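Local structure of acetyltransferase (4ZBG) at residues D45-A49 against A50-T54; P73-G77 against G78-G82. The protein is a GNAT-family acetyltransferase that binds acetyl-CoA and probably transfers its acetyl group to an amine of an acceptor substrate. One frame throughout, in Å; residues are numbered along the deposited sequence.

Interactions 1 and 2 come in series along the chain, and each reverses or redirects it beside the same strand, 64-76. Interaction 1 ends helix 40-49 and leads toward strand 55-61; interaction 2 is the turn between strands 64-76 and 83-91, farther from the centre of the chain. Both are partly buried, with L47 and A52 covered in the first and V74 and I76 in the second. Helix-end backbone bonds, leucine packing and a salt bridge make interaction 1; interaction 2 relies on a two-bond bridge, a water and two glycines. They touch where T54 OG1 and A52 O pack on P73 CD.

Interaction 1. Residues D45-A49 against A50-T54; sequences DALRA and AKALT
The carbonyl oxygen of L47 gathers the chain as it leaves helix 40-49. Its main bond comes from A52 N, at 2.9 Å and nearly straight (162°), while A50 N gives it a second, weak one. A50 N also bonds to A46 O at 3.0 Å, continuing the helical pattern for one more residue. One step on, K51 N bonds to R48 O at 3.1 Å.

The apolar part runs alongside these bonds. L47 CB sits 4.0 Å from L53 CB, and one branch of L47, CD2, meets the methyl of A52 at 4.1 Å. L53 points back at the helix: its CB lies over the backbone of R48, and its CG, anti to the backbone N (chi1 -174°), carries CD2 to R48 CB at 4.0 Å. The two side chains thus run side by side in the same direction, with CD2 also near R48 NE, obliquely placed against the guanidinium. Beyond them, L47 reaches S72 and L53 reaches A70, both on strand 64-76.

Within the helix itself R48 pairs with D45. The bend of R48 at chi3 brings NH1 to D45 OD1 at 2.9 Å, a salt bridge that stays in the guanidinium plane but meets the carboxylate from above its own plane. E14 takes R48 NE, so two acids grip the guanidinium and probably limit its rotation; R23, at D45 OD2, holds the carboxylate in turn.

With K51 at positive phi and the bonds from K51 N and A52 N folding back into the last turn, this is a Schellman motif, here ending the helix that precedes strand 55-61 of the GNAT fold.

Interaction 2. Residues P73-G77 against G78-G82; sequences PVLIG and GAEKG
L75 and E80 lie side by side and point the same way across a tight beta hairpin, whose type I' turn runs from I76 to A79 and joins strands 64-76 and 83-91 of the GNAT sheet. The closest touch between the two side chains is made by one branch of the leucine, CD2, on E80 CG at 3.6 Å. It is thus the aliphatic root of the glutamate that packs here. With chi1 at -62°, L75 CG stands beside its own backbone N, and CD2 also comes near A79 O, while CD1 leans toward G78 O.

K81 points toward the strand and packs on I76. Its CD lies 4.0 Å from I76 CB; beyond this touch the chain bends at chi3 and again at chi4. Both residues touch P160, and I76 also W83; I76 is buried, while K81 remains exposed.

Between these two side-chain pairs the backbones of I76 and A79 form a single antiparallel hydrogen-bonded pair. I76 N meets A79 O at 3.0 Å, almost straight (168°) and in the carbonyl plane. The return bond from A79 N to I76 O has the same length, but its donor stands above the carbonyl plane. A79 O takes a further CA-H contact from L75. At the corners G77 and G78 both have positive phi; at G78 a beta carbon would clash with the oxygen of G77, which calls for glycine.

Direct backbone pairing of the two arms resumes where V74 bonds to W83. Next to the I76-A79 bridge a water joins them, donating to V74 O at 2.7 Å and accepting from K81 N at 2.8 Å.

Interaction 1. Residues D45-A49 against A50-T54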
ATOM      1  N   ASP A  45      10.967   2.747   3.201  1.00  6.62           N
ATOM      2  CA  ASP A  45      12.296   2.239   3.518  1.00  6.88           C
ATOM      3  C   ASP A  45      12.420   1.833   4.988  1.00  7.18           C
ATOM      4  O   ASP A  45      13.086   0.847   5.305  1.00  8.49           O
ATOM      5  CB  ASP A  45      13.381   3.251   3.133  1.00  7.26           C
ATOM      6  CG  ASP A  45      13.593   3.336   1.621  1.00  7.21           C
ATOM      7  OD1 ASP A  45      12.870   2.654   0.858  1.00  8.09           O
ATOM      8  OD2 ASP A  45      14.479   4.109   1.199  1.00  8.09           O
ATOM      9  N   ALA A  46      11.754   2.567   5.873  1.00  7.61           N
ATOM     10  CA  ALA A  46      11.765   2.245   7.296  1.00  8.43           C
ATOM     11  C   ALA A  46      10.984   0.961   7.588  1.00  8.60           C
ATOM     12  O   ALA A  46      11.410   0.155   8.411  1.00  9.44           O
ATOM     13  CB  ALA A  46      11.230   3.411   8.111  1.00  9.33           C
ATOM     14  N   LEU A  47       9.844   0.770   6.921  1.00  8.04           N
ATOM     15  CA  LEU A  47       9.110  -0.496   7.020  1.00  7.84           C
ATOM     16  C   LEU A  47       9.994  -1.659   6.594  1.00  8.18           C
ATOM     17  O   LEU A  47      10.065  -2.679   7.275  1.00  8.81           O
ATOM     18  CB  LEU A  47       7.840  -0.465   6.176  1.00  8.00           C
ATOM     19  CG  LEU A  47       6.701   0.431   6.653  1.00  7.68           C
ATOM     20  CD1 LEU A  47       5.659   0.492   5.567  1.00  7.67           C
ATOM     21  CD2 LEU A  47       6.098  -0.082   7.955  1.00  8.90           C
ATOM     22  N   ARG A  48      10.675  -1.507   5.462  1.00  8.35           N
ATOM     23  CA  ARG A  48      11.547  -2.564   4.973  1.00  8.75           C
ATOM     24  C   ARG A  48      12.664  -2.864   5.983  1.00 10.21           C
ATOM     25  O   ARG A  48      12.942  -4.024   6.296  1.00 11.26           O
ATOM     26  CB  ARG A  48      12.135  -2.177   3.619  1.00  9.37           C
ATOM     27  CG  ARG A  48      12.803  -3.334   2.905  1.00 11.00           C
ATOM     28  CD  ARG A  48      13.490  -2.892   1.619  1.00 10.73           C
ATOM     29  NE  ARG A  48      12.534  -2.462   0.598  1.00  9.52           N
ATOM     30  CZ  ARG A  48      12.342  -1.200   0.238  1.00  8.49           C
ATOM     31  NH1 ARG A  48      13.047  -0.222   0.796  1.00  9.48           N
ATOM     32  NH2 ARG A  48      11.450  -0.915  -0.695  1.00  8.31           N
ATOM     33  N   ALA A  49      13.286  -1.811   6.501  1.00 11.22           N
ATOM     34  CA  ALA A  49      14.362  -1.955   7.474  1.00 12.69           C
ATOM     35  C   ALA A  49      13.894  -2.685   8.729  1.00 12.67           C
ATOM     36  O   ALA A  49      14.663  -3.400   9.363  1.00 13.76           O
ATOM     37  CB  ALA A  49      14.921  -0.592   7.847  1.00 14.60           C
ATOM     38  N   ALA A  50      12.632  -2.493   9.089  1.00 12.03           N
ATOM     39  CA  ALA A  50      12.071  -3.067  10.306  1.00 12.70           C
ATOM     40  C   ALA A  50      11.449  -4.449  10.093  1.00 12.35           C
ATOM     41  O   ALA A  50      10.889  -5.028  11.025  1.00 12.95           O
ATOM     42  CB  ALA A  50      11.049  -2.113  10.900  1.00 13.47           C
ATOM     43  N   LYS A  51      11.554  -4.970   8.872  1.00 12.10           N
ATOM     44  CA  LYS A  51      10.911  -6.231   8.485  1.00 12.68           C
ATOM     45  C   LYS A  51       9.398  -6.162   8.687  1.00 11.89           C
ATOM     46  O   LYS A  51       8.758  -7.158   9.036  1.00 13.43           O
ATOM     47  CB  LYS A  51      11.520  -7.434   9.226  1.00 15.52           C
ATOM     48  CG  LYS A  51      13.015  -7.603   8.985  1.00 17.60           C
ATOM     49  CD  LYS A  51      13.522  -8.922   9.558  1.00 20.45           C
ATOM     50  CE  LYS A  51      15.035  -8.943   9.622  1.00 22.81           C
ATOM     51  NZ  LYS A  51      15.573 -10.276  10.006  1.00 24.63           N
ATOM     52  N   ALA A  52       8.838  -4.977   8.454  1.00 10.03           N
ATOM     53  CA  ALA A  52       7.403  -4.738   8.609  1.00  9.81           C
ATOM     54  C   ALA A  52       6.735  -4.401   7.277  1.00  9.40           C
ATOM     55  O   ALA A  52       5.560  -4.048   7.241  1.00  9.50           O
ATOM     56  CB  ALA A  52       7.152  -3.627   9.624  1.00 10.36           C
ATOM     57  N   LEU A  53       7.488  -4.513   6.188  1.00  9.23           N
ATOM     58  CA  LEU A  53       6.934  -4.327   4.858  1.00  8.71           C
ATOM     59  C   LEU A  53       6.380  -5.683   4.421  1.00  8.69           C
ATOM     60  O   LEU A  53       7.063  -6.487   3.791  1.00 10.10           O
ATOM     61  CB  LEU A  53       8.005  -3.783   3.905  1.00  9.57           C
ATOM     62  CG  LEU A  53       7.535  -3.399   2.503  1.00  8.62           C
ATOM     63  CD1 LEU A  53       6.371  -2.416   2.540  1.00  9.39           C
ATOM     64  CD2 LEU A  53       8.698  -2.812   1.722  1.00  8.79           C
ATOM     65  N   THR A  54       5.145  -5.950   4.825  1.00  8.36           N
ATOM     66  CA  THR A  54       4.540  -7.261   4.658  1.00  9.29           C
ATOM     67  C   THR A  54       4.456  -7.647   3.197  1.00  8.25           C
ATOM     68  O   THR A  54       4.765  -8.780   2.816  1.00  9.47           O
ATOM     69  CB  THR A  54       3.129  -7.263   5.239  1.00 10.85           C
ATOM     70  OG1 THR A  54       3.184  -6.830   6.601  1.00 11.13           O
ATOM     71  CG2 THR A  54       2.527  -8.656   5.171  1.00 13.39           C
TER

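Interaction 2. Residues P73-G77 against G78-G82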
ATOM      1  N   PRO A  73       1.623  -4.443   8.890  1.00  7.35           N
ATOM      2  CA  PRO A  73       0.645  -4.840   9.910  1.00  8.07           C
ATOM      3  C   PRO A  73       0.149  -3.636  10.693  1.00  8.27           C
ATOM      4  O   PRO A  73       0.906  -2.694  10.928  1.00  8.33           O
ATOM      5  CB  PRO A  73       1.456  -5.758  10.842  1.00  9.81           C
ATOM      6  CG  PRO A  73       2.677  -6.140  10.061  1.00 10.44           C
ATOM      7  CD  PRO A  73       2.975  -4.929   9.217  1.00  8.21           C
ATOM      8  N   VAL A  74      -1.117  -3.668  11.092  1.00  7.97           N
ATOM      9  CA  VAL A  74      -1.613  -2.703  12.062  1.00  9.50           C
ATOM     10  C   VAL A  74      -1.990  -3.460  13.320  1.00 10.27           C
ATOM     11  O   VAL A  74      -2.428  -4.607  13.264  1.00 13.67           O
ATOM     12  CB  VAL A  74      -2.815  -1.881  11.535  1.00 10.23           C
ATOM     13  CG1 VAL A  74      -2.436  -1.088  10.301  1.00 10.11           C
ATOM     14  CG2 VAL A  74      -4.035  -2.771  11.277  1.00 11.81           C
ATOM     15  N   LEU A  75      -1.797  -2.825  14.464  1.00  9.29           N
ATOM     16  CA  LEU A  75      -2.255  -3.392  15.725  1.00 10.49           C
ATOM     17  C   LEU A  75      -3.645  -2.869  15.994  1.00 10.24           C
ATOM     18  O   LEU A  75      -3.956  -1.723  15.666  1.00 11.00           O
ATOM     19  CB  LEU A  75      -1.343  -2.973  16.874  1.00 13.21           C
ATOM     20  CG  LEU A  75       0.106  -3.440  16.771  1.00 16.18           C
ATOM     21  CD1 LEU A  75       0.915  -2.922  17.943  1.00 17.27           C
ATOM     22  CD2 LEU A  75       0.179  -4.953  16.710  1.00 17.90           C
ATOM     23  N   ILE A  76      -4.478  -3.708  16.599  1.00 10.08           N
ATOM     24  CA  ILE A  76      -5.805  -3.289  17.027  1.00 10.97           C
ATOM     25  C   ILE A  76      -5.876  -3.489  18.530  1.00 10.87           C
ATOM     26  O   ILE A  76      -5.787  -4.616  19.013  1.00 11.07           O
ATOM     27  CB  ILE A  76      -6.908  -4.060  16.301  1.00 11.97           C
ATOM     28  CG1 ILE A  76      -6.830  -3.806  14.795  1.00 13.52           C
ATOM     29  CG2 ILE A  76      -8.279  -3.660  16.856  1.00 13.16           C
ATOM     30  CD1 ILE A  76      -7.731  -4.714  13.992  1.00 14.20           C
ATOM     31  N   GLY A  77      -6.029  -2.398  19.275  1.00 10.93           N
ATOM     32  CA  GLY A  77      -5.955  -2.471  20.723  1.00 11.85           C
ATOM     33  C   GLY A  77      -4.664  -3.114  21.201  1.00 12.98           C
ATOM     34  O   GLY A  77      -4.638  -3.799  22.228  1.00 14.10           O
ATOM     35  N   GLY A  78      -3.588  -2.893  20.454  1.00 12.61           N
ATOM     36  CA  GLY A  78      -2.284  -3.415  20.816  1.00 13.58           C
ATOM     37  C   GLY A  78      -2.030  -4.849  20.400  1.00 14.15           C
ATOM     38  O   GLY A  78      -0.957  -5.389  20.676  1.00 16.70           O
ATOM     39  N   ALA A  79      -3.001  -5.466  19.729  1.00 12.89           N
ATOM     40  CA  ALA A  79      -2.900  -6.879  19.378  1.00 13.68           C
ATOM     41  C   ALA A  79      -2.717  -7.105  17.884  1.00 12.52           C
ATOM     42  O   ALA A  79      -3.226  -6.345  17.063  1.00 11.18           O
ATOM     43  CB  ALA A  79      -4.124  -7.626  19.856  1.00 13.90           C
ATOM     44  N   GLU A  80      -2.003  -8.179  17.557  1.00 13.10           N
ATOM     45  CA  GLU A  80      -1.860  -8.660  16.193  1.00 14.25           C
ATOM     46  C   GLU A  80      -3.033  -9.588  15.883  1.00 13.02           C
ATOM     47  O   GLU A  80      -3.184 -10.647  16.491  1.00 14.91           O
ATOM     48  CB  GLU A  80      -0.522  -9.386  16.053  1.00 16.67           C
ATOM     49  CG  GLU A  80       0.662  -8.500  16.434  1.00 20.43           C
ATOM     50  CD  GLU A  80       1.993  -9.232  16.449  1.00 23.83           C
ATOM     51  OE1 GLU A  80       2.003 -10.463  16.669  1.00 26.43           O
ATOM     52  OE2 GLU A  80       3.035  -8.566  16.247  1.00 24.33           O
ATOM     53  N   LYS A  81      -3.881  -9.160  14.956  1.00 11.71           N
ATOM     54  CA  LYS A  81      -5.126  -9.859  14.670  1.00 11.96           C
ATOM     55  C   LYS A  81      -5.300 -10.138  13.179  1.00 11.52           C
ATOM     56  O   LYS A  81      -6.406 -10.386  12.717  1.00 11.55           O
ATOM     57  CB  LYS A  81      -6.307  -9.040  15.195  1.00 12.27           C
ATOM     58  CG  LYS A  81      -6.184  -8.662  16.668  1.00 12.43           C
ATOM     59  CD  LYS A  81      -7.438  -7.968  17.202  1.00 13.29           C
ATOM     60  CE  LYS A  81      -8.624  -8.916  17.327  1.00 13.42           C
ATOM     61  NZ  LYS A  81      -8.367 -10.085  18.219  1.00 13.47           N
ATOM     62  N   GLY A  82      -4.208 -10.089  12.424  1.00 11.11           N
ATOM     63  CA  GLY A  82      -4.272 -10.402  11.007  1.00 11.37           C
ATOM     64  C   GLY A  82      -4.767  -9.258  10.143  1.00 10.63           C
ATOM     65  O   GLY A  82      -5.198  -9.475   9.012  1.00 10.96           O
TER
HETATM   66  O   HOH W   1      -3.293  -7.134  13.149  0.72 11.48           O